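Side-chain contacts in ESSC (Geobacillus thermodenitrificans, PDB 5FWH), which forms the N-terminal forkhead-associated part of EssC, an FtsK/SpoIIIE-type ATPase component of the bacterial type VII secretion apparatus: residues 5-9 with 10-14; 34-37 with 38-41; 86-89 with 90-93; 98-101 with 102-105. One frame throughout, in Å; residues are numbered along the deposited sequence.

Contact 1 of 4, residues 5-9 with 10-14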
ATOM      1  N   TRP A   5      -5.831   3.354   2.203  1.00 46.52           N
ATOM      2  CA  TRP A   5      -4.828   3.984   1.408  1.00 47.48           C
ATOM      3  C   TRP A   5      -5.504   5.141   0.803  1.00 44.09           C
ATOM      4  O   TRP A   5      -6.558   4.977   0.183  1.00 41.07           O
ATOM      5  CB  TRP A   5      -4.426   3.031   0.351  1.00 50.67           C
ATOM      6  CG  TRP A   5      -4.144   1.706   0.907  1.00 52.69           C
ATOM      7  CD1 TRP A   5      -5.008   0.841   1.591  1.00 54.82           C
ATOM      8  CD2 TRP A   5      -2.963   1.032   0.754  1.00 52.62           C
ATOM      9  NE1 TRP A   5      -4.400  -0.307   1.852  1.00 53.09           N
ATOM     10  CE2 TRP A   5      -3.106  -0.206   1.405  1.00 55.70           C
ATOM     11  CE3 TRP A   5      -1.756   1.361   0.171  1.00 53.07           C
ATOM     12  CZ2 TRP A   5      -2.091  -1.100   1.491  1.00 53.66           C
ATOM     13  CZ3 TRP A   5      -0.777   0.479   0.259  1.00 54.58           C
ATOM     14  CH2 TRP A   5      -0.948  -0.754   0.902  1.00 56.78           C
ATOM     15  N   VAL A   6      -4.864   6.269   0.933  1.00 41.20           N
ATOM     16  CA  VAL A   6      -5.292   7.512   0.312  1.00 41.25           C
ATOM     17  C   VAL A   6      -4.196   7.981  -0.719  1.00 37.91           C
ATOM     18  O   VAL A   6      -3.094   8.340  -0.385  1.00 35.16           O
ATOM     19  CB  VAL A   6      -5.539   8.537   1.395  1.00 44.14           C
ATOM     20  CG1 VAL A   6      -5.974   9.893   0.799  1.00 48.04           C
ATOM     21  CG2 VAL A   6      -6.561   7.965   2.374  1.00 45.54           C
ATOM     22  N   LEU A   7      -4.573   7.892  -1.968  1.00 36.89           N
ATOM     23  CA  LEU A   7      -3.760   8.197  -3.084  1.00 41.87           C
ATOM     24  C   LEU A   7      -4.265   9.480  -3.745  1.00 41.25           C
ATOM     25  O   LEU A   7      -5.431   9.617  -4.004  1.00 37.58           O
ATOM     26  CB  LEU A   7      -3.799   7.068  -4.119  1.00 43.56           C
ATOM     27  CG  LEU A   7      -3.271   5.721  -3.564  1.00 44.72           C
ATOM     28  CD1 LEU A   7      -4.433   4.856  -3.038  1.00 46.45           C
ATOM     29  CD2 LEU A   7      -2.522   4.956  -4.662  1.00 46.93           C
ATOM     30  N   TYR A   8      -3.307  10.357  -4.020  1.00 43.01           N
ATOM     31  CA  TYR A   8      -3.553  11.650  -4.680  1.00 47.03           C
ATOM     32  C   TYR A   8      -2.197  12.201  -5.158  1.00 49.40           C
ATOM     33  O   TYR A   8      -1.132  11.855  -4.562  1.00 46.12           O
ATOM     34  CB  TYR A   8      -4.203  12.608  -3.691  1.00 47.17           C
ATOM     35  CG  TYR A   8      -3.366  12.825  -2.462  1.00 47.76           C
ATOM     36  CD1 TYR A   8      -3.348  11.886  -1.439  1.00 47.72           C
ATOM     37  CD2 TYR A   8      -2.601  13.971  -2.304  1.00 51.24           C
ATOM     38  CE1 TYR A   8      -2.617  12.072  -0.324  1.00 46.77           C
ATOM     39  CE2 TYR A   8      -1.824  14.151  -1.185  1.00 51.76           C
ATOM     40  CZ  TYR A   8      -1.856  13.197  -0.193  1.00 51.39           C
ATOM     41  OH  TYR A   8      -1.101  13.347   0.929  1.00 52.52           O
ATOM     42  N   GLU A   9      -2.214  13.036  -6.222  1.00 51.79           N
ATOM     43  CA  GLU A   9      -0.997  13.526  -6.863  1.00 51.60           C
ATOM     44  C   GLU A   9       0.019  12.374  -6.967  1.00 50.17           C
ATOM     45  O   GLU A   9      -0.307  11.368  -7.576  1.00 47.61           O
ATOM     46  CB  GLU A   9      -0.439  14.766  -6.158  1.00 55.88           C
ATOM     47  CG  GLU A   9      -1.484  15.887  -6.050  1.00 63.85           C
ATOM     48  CD  GLU A   9      -0.936  17.320  -5.921  1.00 71.00           C
ATOM     49  OE1 GLU A   9       0.213  17.608  -6.390  1.00 77.74           O
ATOM     50  OE2 GLU A   9      -1.669  18.180  -5.360  1.00 73.06           O
ATOM     51  N   THR A  10       1.195  12.514  -6.349  1.00 47.88           N
ATOM     52  CA  THR A  10       2.268  11.513  -6.373  1.00 47.20           C
ATOM     53  C   THR A  10       2.518  10.901  -4.957  1.00 43.56           C
ATOM     54  O   THR A  10       3.636  10.511  -4.609  1.00 46.92           O
ATOM     55  CB  THR A  10       3.544  12.215  -6.861  1.00 50.89           C
ATOM     56  OG1 THR A  10       3.798  13.364  -6.019  1.00 48.09           O
ATOM     57  CG2 THR A  10       3.385  12.634  -8.345  1.00 51.90           C
ATOM     58  N   TYR A  11       1.486  10.912  -4.118  1.00 42.86           N
ATOM     59  CA  TYR A  11       1.580  10.489  -2.728  1.00 43.65           C
ATOM     60  C   TYR A  11       0.612   9.358  -2.490  1.00 44.55           C
ATOM     61  O   TYR A  11      -0.386   9.240  -3.214  1.00 35.93           O
ATOM     62  CB  TYR A  11       1.228  11.635  -1.785  1.00 46.86           C
ATOM     63  CG  TYR A  11       2.157  12.793  -2.064  1.00 49.21           C
ATOM     64  CD1 TYR A  11       3.513  12.685  -1.768  1.00 51.07           C
ATOM     65  CD2 TYR A  11       1.693  13.946  -2.728  1.00 50.22           C
ATOM     66  CE1 TYR A  11       4.404  13.723  -2.093  1.00 55.26           C
ATOM     67  CE2 TYR A  11       2.551  14.972  -3.032  1.00 53.99           C
ATOM     68  CZ  TYR A  11       3.899  14.854  -2.714  1.00 54.89           C
ATOM     69  OH  TYR A  11       4.728  15.869  -3.017  1.00 58.08           O
ATOM     70  N   CYS A  12       0.940   8.550  -1.471  1.00 42.07           N
ATOM     71  CA  CYS A  12       0.025   7.572  -0.946  1.00 43.60           C
ATOM     72  C   CYS A  12       0.196   7.661   0.570  1.00 45.17           C
ATOM     73  O   CYS A  12       1.333   7.522   1.055  1.00 44.43           O
ATOM     74  CB  CYS A  12       0.434   6.186  -1.440  1.00 46.54           C
ATOM     75  SG  CYS A  12      -0.594   4.811  -0.842  1.00 52.07           S
ATOM     76  N   GLN A  13      -0.876   7.977   1.285  1.00 43.12           N
ATOM     77  CA  GLN A  13      -0.894   7.894   2.768  1.00 42.62           C
ATOM     78  C   GLN A  13      -1.646   6.641   3.140  1.00 44.84           C
ATOM     79  O   GLN A  13      -2.643   6.304   2.483  1.00 43.20           O
ATOM     80  CB  GLN A  13      -1.694   9.005   3.369  1.00 44.59           C
ATOM     81  CG  GLN A  13      -1.049  10.347   3.219  1.00 48.76           C
ATOM     82  CD  GLN A  13      -1.704  11.417   4.071  1.00 51.63           C
ATOM     83  OE1 GLN A  13      -2.001  11.230   5.266  1.00 53.13           O
ATOM     84  NE2 GLN A  13      -1.869  12.584   3.473  1.00 52.47           N
ATOM     85  N   LEU A  14      -1.190   5.995   4.206  1.00 43.85           N
ATOM     86  CA  LEU A  14      -1.780   4.781   4.775  1.00 44.73           C
ATOM     87  C   LEU A  14      -2.314   5.187   6.133  1.00 48.07           C
ATOM     88  O   LEU A  14      -1.656   5.915   6.854  1.00 53.15           O
ATOM     89  CB  LEU A  14      -0.692   3.701   4.841  1.00 46.67           C
ATOM     90  CG  LEU A  14      -1.096   2.256   4.990  1.00 46.93           C
ATOM     91  CD1 LEU A  14      -1.706   1.777   3.698  1.00 48.71           C
ATOM     92  CD2 LEU A  14       0.060   1.356   5.364  1.00 50.16           C
TER
HETATM   93  O   HOH W   1      -0.901   8.916  -6.017  1.00 41.95           O

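Contact 2 of 4, residues 34-37 with 38-41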
ATOM      1  N   VAL A  34      -7.180  12.196   8.176  1.00 52.37           N
ATOM      2  CA  VAL A  34      -6.164  12.162   7.110  1.00 50.72           C
ATOM      3  C   VAL A  34      -6.206  13.547   6.461  1.00 48.45           C
ATOM      4  O   VAL A  34      -7.293  13.979   6.041  1.00 48.10           O
ATOM      5  CB  VAL A  34      -6.461  11.023   6.090  1.00 49.91           C
ATOM      6  CG1 VAL A  34      -5.538  11.135   4.873  1.00 51.15           C
ATOM      7  CG2 VAL A  34      -6.302   9.649   6.711  1.00 51.09           C
ATOM      8  N   THR A  35      -5.050  14.230   6.435  1.00 50.36           N
ATOM      9  CA  THR A  35      -4.877  15.651   6.022  1.00 51.28           C
ATOM     10  C   THR A  35      -4.256  15.705   4.631  1.00 50.93           C
ATOM     11  O   THR A  35      -3.079  15.404   4.477  1.00 50.76           O
ATOM     12  CB  THR A  35      -3.886  16.452   6.955  1.00 56.60           C
ATOM     13  OG1 THR A  35      -4.290  16.438   8.334  1.00 57.03           O
ATOM     14  CG2 THR A  35      -3.718  17.893   6.486  1.00 58.18           C
ATOM     15  N   VAL A  36      -5.059  16.047   3.615  1.00 53.79           N
ATOM     16  CA  VAL A  36      -4.574  16.425   2.297  1.00 52.66           C
ATOM     17  C   VAL A  36      -4.713  17.940   2.144  1.00 56.01           C
ATOM     18  O   VAL A  36      -5.791  18.452   1.831  1.00 54.90           O
ATOM     19  CB  VAL A  36      -5.395  15.773   1.184  1.00 51.59           C
ATOM     20  CG1 VAL A  36      -4.787  16.153  -0.166  1.00 50.47           C
ATOM     21  CG2 VAL A  36      -5.479  14.243   1.401  1.00 47.13           C
ATOM     22  N   SER A  37      -3.613  18.654   2.342  1.00 56.88           N
ATOM     23  CA  SER A  37      -3.665  20.121   2.389  1.00 62.44           C
ATOM     24  C   SER A  37      -3.703  20.767   1.022  1.00 62.74           C
ATOM     25  O   SER A  37      -4.153  21.908   0.898  1.00 63.87           O
ATOM     26  CB  SER A  37      -2.483  20.679   3.182  1.00 63.05           C
ATOM     27  OG  SER A  37      -1.341  19.934   2.851  1.00 67.74           O
ATOM     28  N   SER A  38      -3.237  20.050   0.010  1.00 62.52           N
ATOM     29  CA  SER A  38      -3.209  20.600  -1.323  1.00 66.18           C
ATOM     30  C   SER A  38      -4.587  20.646  -2.009  1.00 67.27           C
ATOM     31  O   SER A  38      -4.691  21.318  -3.034  1.00 69.79           O
ATOM     32  CB  SER A  38      -2.220  19.816  -2.179  1.00 67.89           C
ATOM     33  OG  SER A  38      -2.615  18.457  -2.290  1.00 68.50           O
ATOM     34  N   PHE A  39      -5.610  19.935  -1.478  1.00 61.42           N
ATOM     35  CA  PHE A  39      -6.984  19.951  -2.001  1.00 61.25           C
ATOM     36  C   PHE A  39      -7.917  20.951  -1.250  1.00 62.12           C
ATOM     37  O   PHE A  39      -7.731  21.195  -0.040  1.00 62.77           O
ATOM     38  CB  PHE A  39      -7.581  18.567  -1.870  1.00 60.93           C
ATOM     39  CG  PHE A  39      -7.096  17.563  -2.883  1.00 63.27           C
ATOM     40  CD1 PHE A  39      -5.828  17.644  -3.504  1.00 65.54           C
ATOM     41  CD2 PHE A  39      -7.918  16.499  -3.211  1.00 62.54           C
ATOM     42  CE1 PHE A  39      -5.417  16.687  -4.423  1.00 66.10           C
ATOM     43  CE2 PHE A  39      -7.507  15.541  -4.137  1.00 65.09           C
ATOM     44  CZ  PHE A  39      -6.261  15.632  -4.745  1.00 64.72           C
ATOM     45  N   SER A  40      -8.930  21.449  -1.970  1.00 61.13           N
ATOM     46  CA  SER A  40     -10.003  22.384  -1.533  1.00 61.90           C
ATOM     47  C   SER A  40     -11.135  21.767  -0.678  1.00 59.56           C
ATOM     48  O   SER A  40     -11.644  22.378   0.276  1.00 53.68           O
ATOM     49  CB  SER A  40     -10.691  22.956  -2.816  1.00 65.01           C
ATOM     50  OG  SER A  40     -11.334  21.936  -3.669  1.00 62.35           O
ATOM     51  N   PHE A  41     -11.587  20.590  -1.136  1.00 57.20           N
ATOM     52  CA  PHE A  41     -12.766  19.901  -0.632  1.00 57.17           C
ATOM     53  C   PHE A  41     -14.023  20.810  -0.710  1.00 60.93           C
ATOM     54  O   PHE A  41     -14.851  20.837   0.220  1.00 62.13           O
ATOM     55  CB  PHE A  41     -12.513  19.355   0.798  1.00 55.53           C
ATOM     56  CG  PHE A  41     -11.436  18.313   0.861  1.00 54.08           C
ATOM     57  CD1 PHE A  41     -11.709  17.001   0.483  1.00 52.79           C
ATOM     58  CD2 PHE A  41     -10.159  18.656   1.235  1.00 51.99           C
ATOM     59  CE1 PHE A  41     -10.722  16.044   0.508  1.00 50.76           C
ATOM     60  CE2 PHE A  41      -9.169  17.722   1.261  1.00 50.04           C
ATOM     61  CZ  PHE A  41      -9.441  16.410   0.901  1.00 51.22           C
TER

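Contact 3 of 4, residues 86-89 with 90-93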
ATOM      1  N   ILE A  86      -9.317   6.132  -2.810  1.00 49.74           N
ATOM      2  CA  ILE A  86      -9.295   5.474  -1.480  1.00 48.29           C
ATOM      3  C   ILE A  86      -9.506   4.000  -1.676  1.00 47.97           C
ATOM      4  O   ILE A  86     -10.378   3.579  -2.489  1.00 43.61           O
ATOM      5  CB  ILE A  86     -10.428   5.916  -0.545  1.00 50.95           C
ATOM      6  CG1 ILE A  86     -10.616   7.425  -0.547  1.00 52.63           C
ATOM      7  CG2 ILE A  86     -10.172   5.361   0.869  1.00 55.71           C
ATOM      8  CD1 ILE A  86      -9.356   8.229  -0.443  1.00 51.23           C
ATOM      9  N   ALA A  87      -8.709   3.213  -0.967  1.00 42.53           N
ATOM     10  CA  ALA A  87      -8.792   1.801  -1.109  1.00 44.43           C
ATOM     11  C   ALA A  87      -8.791   1.259   0.311  1.00 46.83           C
ATOM     12  O   ALA A  87      -8.250   1.903   1.237  1.00 47.80           O
ATOM     13  CB  ALA A  87      -7.599   1.330  -1.866  1.00 43.77           C
ATOM     14  N   TRP A  88      -9.420   0.109   0.485  1.00 46.50           N
ATOM     15  CA  TRP A  88      -9.521  -0.504   1.761  1.00 46.39           C
ATOM     16  C   TRP A  88      -9.015  -1.908   1.650  1.00 46.45           C
ATOM     17  O   TRP A  88      -9.355  -2.620   0.715  1.00 46.62           O
ATOM     18  CB  TRP A  88     -10.948  -0.423   2.242  1.00 47.29           C
ATOM     19  CG  TRP A  88     -11.174  -0.917   3.622  1.00 48.07           C
ATOM     20  CD1 TRP A  88     -10.429  -0.640   4.701  1.00 49.07           C
ATOM     21  CD2 TRP A  88     -12.232  -1.778   4.072  1.00 51.01           C
ATOM     22  NE1 TRP A  88     -10.940  -1.262   5.809  1.00 51.12           N
ATOM     23  CE2 TRP A  88     -12.063  -1.954   5.455  1.00 52.18           C
ATOM     24  CE3 TRP A  88     -13.293  -2.414   3.439  1.00 51.84           C
ATOM     25  CZ2 TRP A  88     -12.930  -2.747   6.232  1.00 54.79           C
ATOM     26  CZ3 TRP A  88     -14.178  -3.167   4.195  1.00 55.89           C
ATOM     27  CH2 TRP A  88     -13.981  -3.350   5.582  1.00 57.07           C
ATOM     28  N   SER A  89      -8.205  -2.292   2.631  1.00 42.86           N
ATOM     29  CA  SER A  89      -7.635  -3.631   2.779  1.00 43.96           C
ATOM     30  C   SER A  89      -8.604  -4.684   3.283  1.00 46.46           C
ATOM     31  O   SER A  89      -8.339  -5.885   3.168  1.00 48.35           O
ATOM     32  CB  SER A  89      -6.515  -3.589   3.888  1.00 44.81           C
ATOM     33  OG  SER A  89      -7.112  -3.505   5.225  1.00 42.86           O
ATOM     34  N   GLY A  90      -9.642  -4.265   3.964  1.00 47.31           N
ATOM     35  CA  GLY A  90     -10.497  -5.201   4.652  1.00 53.20           C
ATOM     36  C   GLY A  90      -9.940  -5.410   6.047  1.00 56.43           C
ATOM     37  O   GLY A  90      -8.878  -4.883   6.410  1.00 51.42           O
ATOM     38  N   GLU A  91     -10.680  -6.174   6.836  1.00 59.12           N
ATOM     39  CA  GLU A  91     -10.434  -6.200   8.257  1.00 67.43           C
ATOM     40  C   GLU A  91      -9.173  -7.020   8.644  1.00 69.04           C
ATOM     41  O   GLU A  91      -8.728  -6.877   9.776  1.00 74.53           O
ATOM     42  CB  GLU A  91     -11.710  -6.618   9.028  1.00 72.39           C
ATOM     43  CG  GLU A  91     -12.750  -5.477   9.064  1.00 79.62           C
ATOM     44  CD  GLU A  91     -14.210  -5.919   9.277  1.00 82.19           C
ATOM     45  OE1 GLU A  91     -14.425  -6.915  10.016  1.00 84.15           O
ATOM     46  OE2 GLU A  91     -15.136  -5.264   8.705  1.00 82.06           O
ATOM     47  N   GLU A  92      -8.571  -7.784   7.708  1.00 64.96           N
ATOM     48  CA  GLU A  92      -7.553  -8.745   8.043  1.00 62.35           C
ATOM     49  C   GLU A  92      -6.388  -8.737   7.057  1.00 59.82           C
ATOM     50  O   GLU A  92      -6.563  -8.661   5.854  1.00 58.12           O
ATOM     51  CB  GLU A  92      -8.162 -10.129   8.094  1.00 65.96           C
ATOM     52  CG  GLU A  92      -7.225 -11.207   8.659  1.00 70.62           C
ATOM     53  CD  GLU A  92      -7.836 -12.622   8.676  1.00 75.66           C
ATOM     54  OE1 GLU A  92      -9.048 -12.809   8.424  1.00 80.94           O
ATOM     55  OE2 GLU A  92      -7.083 -13.571   8.938  1.00 79.21           O
ATOM     56  N   GLN A  93      -5.192  -8.878   7.599  1.00 57.26           N
ATOM     57  CA  GLN A  93      -3.969  -8.784   6.826  1.00 58.79           C
ATOM     58  C   GLN A  93      -2.942  -9.679   7.424  1.00 59.13           C
ATOM     59  O   GLN A  93      -2.863  -9.738   8.661  1.00 57.53           O
ATOM     60  CB  GLN A  93      -3.480  -7.321   6.846  1.00 59.55           C
ATOM     61  CG  GLN A  93      -4.243  -6.405   5.876  1.00 58.67           C
ATOM     62  CD  GLN A  93      -3.507  -5.082   5.648  1.00 63.68           C
ATOM     63  OE1 GLN A  93      -3.502  -4.216   6.526  1.00 67.54           O
ATOM     64  NE2 GLN A  93      -2.866  -4.924   4.477  1.00 62.85           N
TER

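Contact 4 of 4, residues 98-101 with 102-105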
ATOM      1  N   TYR A  98      10.495 -13.587   4.168  1.00 44.88           N
ATOM      2  CA  TYR A  98      11.353 -14.398   3.333  1.00 45.04           C
ATOM      3  C   TYR A  98      12.804 -14.119   3.594  1.00 47.96           C
ATOM      4  O   TYR A  98      13.212 -12.940   3.741  1.00 47.07           O
ATOM      5  CB  TYR A  98      11.067 -14.122   1.841  1.00 43.54           C
ATOM      6  CG  TYR A  98       9.588 -14.370   1.516  1.00 43.91           C
ATOM      7  CD1 TYR A  98       9.048 -15.682   1.455  1.00 46.30           C
ATOM      8  CD2 TYR A  98       8.728 -13.307   1.358  1.00 43.47           C
ATOM      9  CE1 TYR A  98       7.698 -15.894   1.181  1.00 46.15           C
ATOM     10  CE2 TYR A  98       7.390 -13.517   1.064  1.00 46.06           C
ATOM     11  CZ  TYR A  98       6.887 -14.815   1.011  1.00 46.91           C
ATOM     12  OH  TYR A  98       5.550 -14.916   0.721  1.00 51.99           O
ATOM     13  N   TYR A  99      13.578 -15.192   3.542  1.00 48.97           N
ATOM     14  CA  TYR A  99      15.034 -15.144   3.601  1.00 52.39           C
ATOM     15  C   TYR A  99      15.569 -15.022   2.175  1.00 52.28           C
ATOM     16  O   TYR A  99      15.290 -15.862   1.339  1.00 54.36           O
ATOM     17  CB  TYR A  99      15.591 -16.381   4.346  1.00 53.91           C
ATOM     18  CG  TYR A  99      17.072 -16.429   4.311  1.00 54.78           C
ATOM     19  CD1 TYR A  99      17.795 -15.550   5.072  1.00 56.87           C
ATOM     20  CD2 TYR A  99      17.749 -17.293   3.471  1.00 56.26           C
ATOM     21  CE1 TYR A  99      19.181 -15.517   5.023  1.00 58.50           C
ATOM     22  CE2 TYR A  99      19.146 -17.286   3.411  1.00 59.05           C
ATOM     23  CZ  TYR A  99      19.853 -16.401   4.204  1.00 58.64           C
ATOM     24  OH  TYR A  99      21.218 -16.353   4.190  1.00 62.62           O
ATOM     25  N   VAL A 100      16.305 -13.942   1.902  1.00 52.14           N
ATOM     26  CA  VAL A 100      16.776 -13.646   0.568  1.00 52.48           C
ATOM     27  C   VAL A 100      18.283 -13.348   0.566  1.00 53.87           C
ATOM     28  O   VAL A 100      18.783 -12.746  -0.367  1.00 54.40           O
ATOM     29  CB  VAL A 100      15.994 -12.478  -0.082  1.00 51.85           C
ATOM     30  CG1 VAL A 100      14.530 -12.846  -0.299  1.00 50.43           C
ATOM     31  CG2 VAL A 100      16.103 -11.197   0.751  1.00 52.55           C
ATOM     32  N   GLY A 101      18.986 -13.794   1.607  1.00 53.95           N
ATOM     33  CA  GLY A 101      20.431 -13.719   1.692  1.00 57.36           C
ATOM     34  C   GLY A 101      21.227 -14.417   0.584  1.00 61.32           C
ATOM     35  O   GLY A 101      22.384 -14.079   0.341  1.00 62.60           O
ATOM     36  N   GLN A 102      20.621 -15.371  -0.093  1.00 62.20           N
ATOM     37  CA  GLN A 102      21.260 -15.980  -1.242  1.00 67.41           C
ATOM     38  C   GLN A 102      20.677 -15.512  -2.550  1.00 65.96           C
ATOM     39  O   GLN A 102      20.849 -16.196  -3.521  1.00 66.95           O
ATOM     40  CB  GLN A 102      21.114 -17.502  -1.175  1.00 70.10           C
ATOM     41  CG  GLN A 102      21.435 -18.084   0.173  1.00 74.78           C
ATOM     42  CD  GLN A 102      22.879 -18.472   0.304  1.00 77.46           C
ATOM     43  OE1 GLN A 102      23.187 -19.645   0.522  1.00 85.19           O
ATOM     44  NE2 GLN A 102      23.774 -17.501   0.173  1.00 79.02           N
ATOM     45  N   GLN A 103      19.990 -14.375  -2.579  1.00 66.77           N
ATOM     46  CA  GLN A 103      19.448 -13.808  -3.812  1.00 66.70           C
ATOM     47  C   GLN A 103      20.155 -12.497  -4.124  1.00 64.41           C
ATOM     48  O   GLN A 103      20.422 -11.712  -3.232  1.00 65.80           O
ATOM     49  CB  GLN A 103      17.978 -13.448  -3.632  1.00 66.13           C
ATOM     50  CG  GLN A 103      17.044 -14.560  -3.179  1.00 67.21           C
ATOM     51  CD  GLN A 103      16.507 -15.427  -4.302  1.00 66.82           C
ATOM     52  OE1 GLN A 103      16.592 -16.650  -4.239  1.00 69.90           O
ATOM     53  NE2 GLN A 103      15.945 -14.806  -5.323  1.00 66.88           N
ATOM     54  N   SER A 104      20.423 -12.243  -5.393  1.00 54.61           N
ATOM     55  CA  SER A 104      20.823 -10.904  -5.849  1.00 55.32           C
ATOM     56  C   SER A 104      19.688 -10.139  -6.588  1.00 51.89           C
ATOM     57  O   SER A 104      19.872  -8.976  -6.966  1.00 47.93           O
ATOM     58  CB  SER A 104      22.028 -11.037  -6.744  1.00 59.25           C
ATOM     59  OG  SER A 104      21.708 -11.947  -7.785  1.00 64.74           O
ATOM     60  N   GLU A 105      18.531 -10.793  -6.800  1.00 51.16           N
ATOM     61  CA  GLU A 105      17.413 -10.174  -7.548  1.00 55.35           C
ATOM     62  C   GLU A 105      16.084 -10.762  -7.106  1.00 50.17           C
ATOM     63  O   GLU A 105      16.005 -11.958  -6.893  1.00 50.05           O
ATOM     64  CB  GLU A 105      17.611 -10.403  -9.045  1.00 61.52           C
ATOM     65  CG  GLU A 105      16.446 -10.015  -9.943  1.00 67.40           C
ATOM     66  CD  GLU A 105      16.538  -8.594 -10.471  1.00 74.42           C
ATOM     67  OE1 GLU A 105      17.338  -8.335 -11.417  1.00 79.74           O
ATOM     68  OE2 GLU A 105      15.809  -7.716  -9.954  1.00 79.87           O
TER

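Contact 1 of 4, residues 5-9 with 10-14
Tyr8 bends its side chain back over Tyr11 and on to Gln13. Its CG sits between the backbone N and the carbonyl carbon (chi1 58°), which swings the ring from CB across the partner strand. CE1, CE2 and CZ pass over Tyr11 CB, which lies on the ring face toward the rim, 3.8 Å from Tyr8 CZ; the Tyr11 ring is turned 44° from that of Tyr8. At the tip, Tyr8 OH accepts a bond from Gln13 NE2 at 2.8 Å, nearly in the amide plane, and the same NE2 also bonds Thr35 O. A phenylalanine in place of Tyr8 would probably keep the ring over Tyr11 but cost Gln13 NE2 one of its acceptors and let its amide turn more easily.

On the opposite face of the hairpin from Tyr8 and Gln13, Leu14 CD1 rests over the six-membered ring of Trp5, 3.3 Å from its centroid, while Cys12 SG meets the ring edge 3.8 Å from Trp5 CE3.

Four backbone bonds pair Val6 with Gln13 and Tyr8 with Tyr11, and Glu9, with its positive phi, and Thr10 form the corner: a two-residue beta hairpin with a type II' turn, at the edge of an antiparallel sheet of the forkhead-associated fold.

Contact 2 of 4, residues 34-37 with 38-41
From Val36 to Phe39 the chain goes round a type I beta turn with Ser37 and Ser38 at its corners. Val36 O and Phe39 N stand 3.6 Å apart, without a hydrogen bond; the contact between the segments is made mainly by side chains. Phe39 then runs extended, the chain bends at Ser40, and Phe41, with positive phi (56°), has its ring pointing back to Val36.

Val36 is thus met by two rings in different ways. Its CG1 lies anti to the backbone N (chi1 -177°) and from there reaches over a face of the Phe39 ring, 3.8 Å from Phe39 CD1. The methyl sits 27° off the ring normal, a CH-pi contact displaced toward the CG side of the ring. Phe41 instead offers its edge. Its CE2 comes within 3.5 Å of Val36 O, which lies in the ring plane, and its CZ approaches Val36 CB at 4.1 Å. Ser38 OG adds a looser touch, 3.8 Å from Val36 CG1, while its polar partner is Glu9 OE2.

Met84 of strand 84-88 packs against Val36, Phe39 and Phe41 alike, and Asn28 ND2 bonds Phe39 O. The arrangement is a type I turn with an aliphatic side chain flanked by two phenylalanines, in the loop that takes the chain from the outermost strand 34-35 of a mixed sheet toward strand 46-50 in the same forkhead-associated beta sandwich.

Contact 3 of 4, residues 86-89 with 90-93
The Trp88 indole lies flat against the Gly90 backbone, with Glu91 coming in at its rim. Gly90 N sits 3.5 Å above the ring plane, displaced from the ring centre, and Gly90 CA stands almost over the middle of the six-membered ring, 3.7 Å from its centroid, a CH-pi contact. Trp88 gets there with CG anti to its backbone N (chi1 -175°), which throws the indole forward along the chain.

Glu91 crosses the indole obliquely, its carboxylate plane 48° from the ring. Its extended chain puts OE2 in the ring plane, 3.8 Å from Trp88 CH2, and CG 3.9 Å from Trp88 CZ2; OE2 also makes a weak bond to Ser55 N. The indole NE1 is held elsewhere, by Ser2 OG.

On the backbone side, Ser89 OG lies 2.5 Å from Gly90 O, a separation so short that the geometry of a bond between them is doubtful. The same hydroxyl is bonded to Gln3 N. The Gln93 amide comes back alongside, with CD 3.8 Å from Ser89 CB.

At Gly90 phi is 89°, and a CB there would collide with the carbonyl oxygen of Ser89, so this bend suits a residue without a side chain. It is a glycine with positive phi packed by CH-pi contact on a tryptophan face, where strand 84-88 gives way to the connection leading to strand 94-99, probably the passage between two beta sandwiches.

Contact 4 of 4, residues 98-101 with 102-105
Tyr99 brings its ring alongside Gln102, CE2 coming within 4.0 Å of Gln102 CG, and the same ring lies over the backbone of Gly101, whose N is 3.7 Å above the ring plane and over its centre. The ring gets there because CG is anti to the Tyr99 backbone N (chi1 175°). Gln102 runs aslant past it, its chain bent at chi2 and its amide plane 53° from the ring. A CB on Gly101 would run into Tyr99 OH, so the close overlap depends on the missing side chain.

One residue on, Val100 and Gln103 close a type I beta turn. Gln103 N donates to Val100 O at 3.0 Å. The side chains of the same pair cross at about a right angle, with Gln103 CG 3.9 Å from Val100 CB. Gln103 then bends at chi2 (-85°) and turns its amide forward along the chain, where NE2 makes a long bond to Glu105 O at 3.3 Å. An alanine in place of Gln103 would probably open a gap beside Val100 where CG packs and leave the Glu105 carbonyl without this donor.

Glu105 itself forms a salt bridge with Arg126, and Tyr99 also touches Asp174 and Thr191. The whole is a type I turn at the surface, leading from strand 94-99 of an antiparallel sheet to strand 105-109 of a mixed one, two sheets of what is probably a second forkhead-associated-like beta sandwich.

How the contacts relate
Contacts 1 and 2 touch directly, their centres about 11 Å apart. Glu9 OE2 approaches Ser38 OG at 3.2 Å, probably hydrogen-bonded, and Tyr8 CE2 packs on Val36 CG1 at 3.7 Å, so the hairpin tip and the 34-41 loop are in direct contact. Contact 3 joins contact 1 through one sheet, in which strands 3-8 and 84-88 are neighbours: Trp5 N probably bonds Ala87 O at 3.0 Å. Contacts 2 and 3 do not meet, with nearest atoms about 7 Å apart. Contact 4 stands alone, about 29 Å from contact 3 between centres and 40 Å from contact 2, at the far end of strand 94-99, which follows the 90-93 connection.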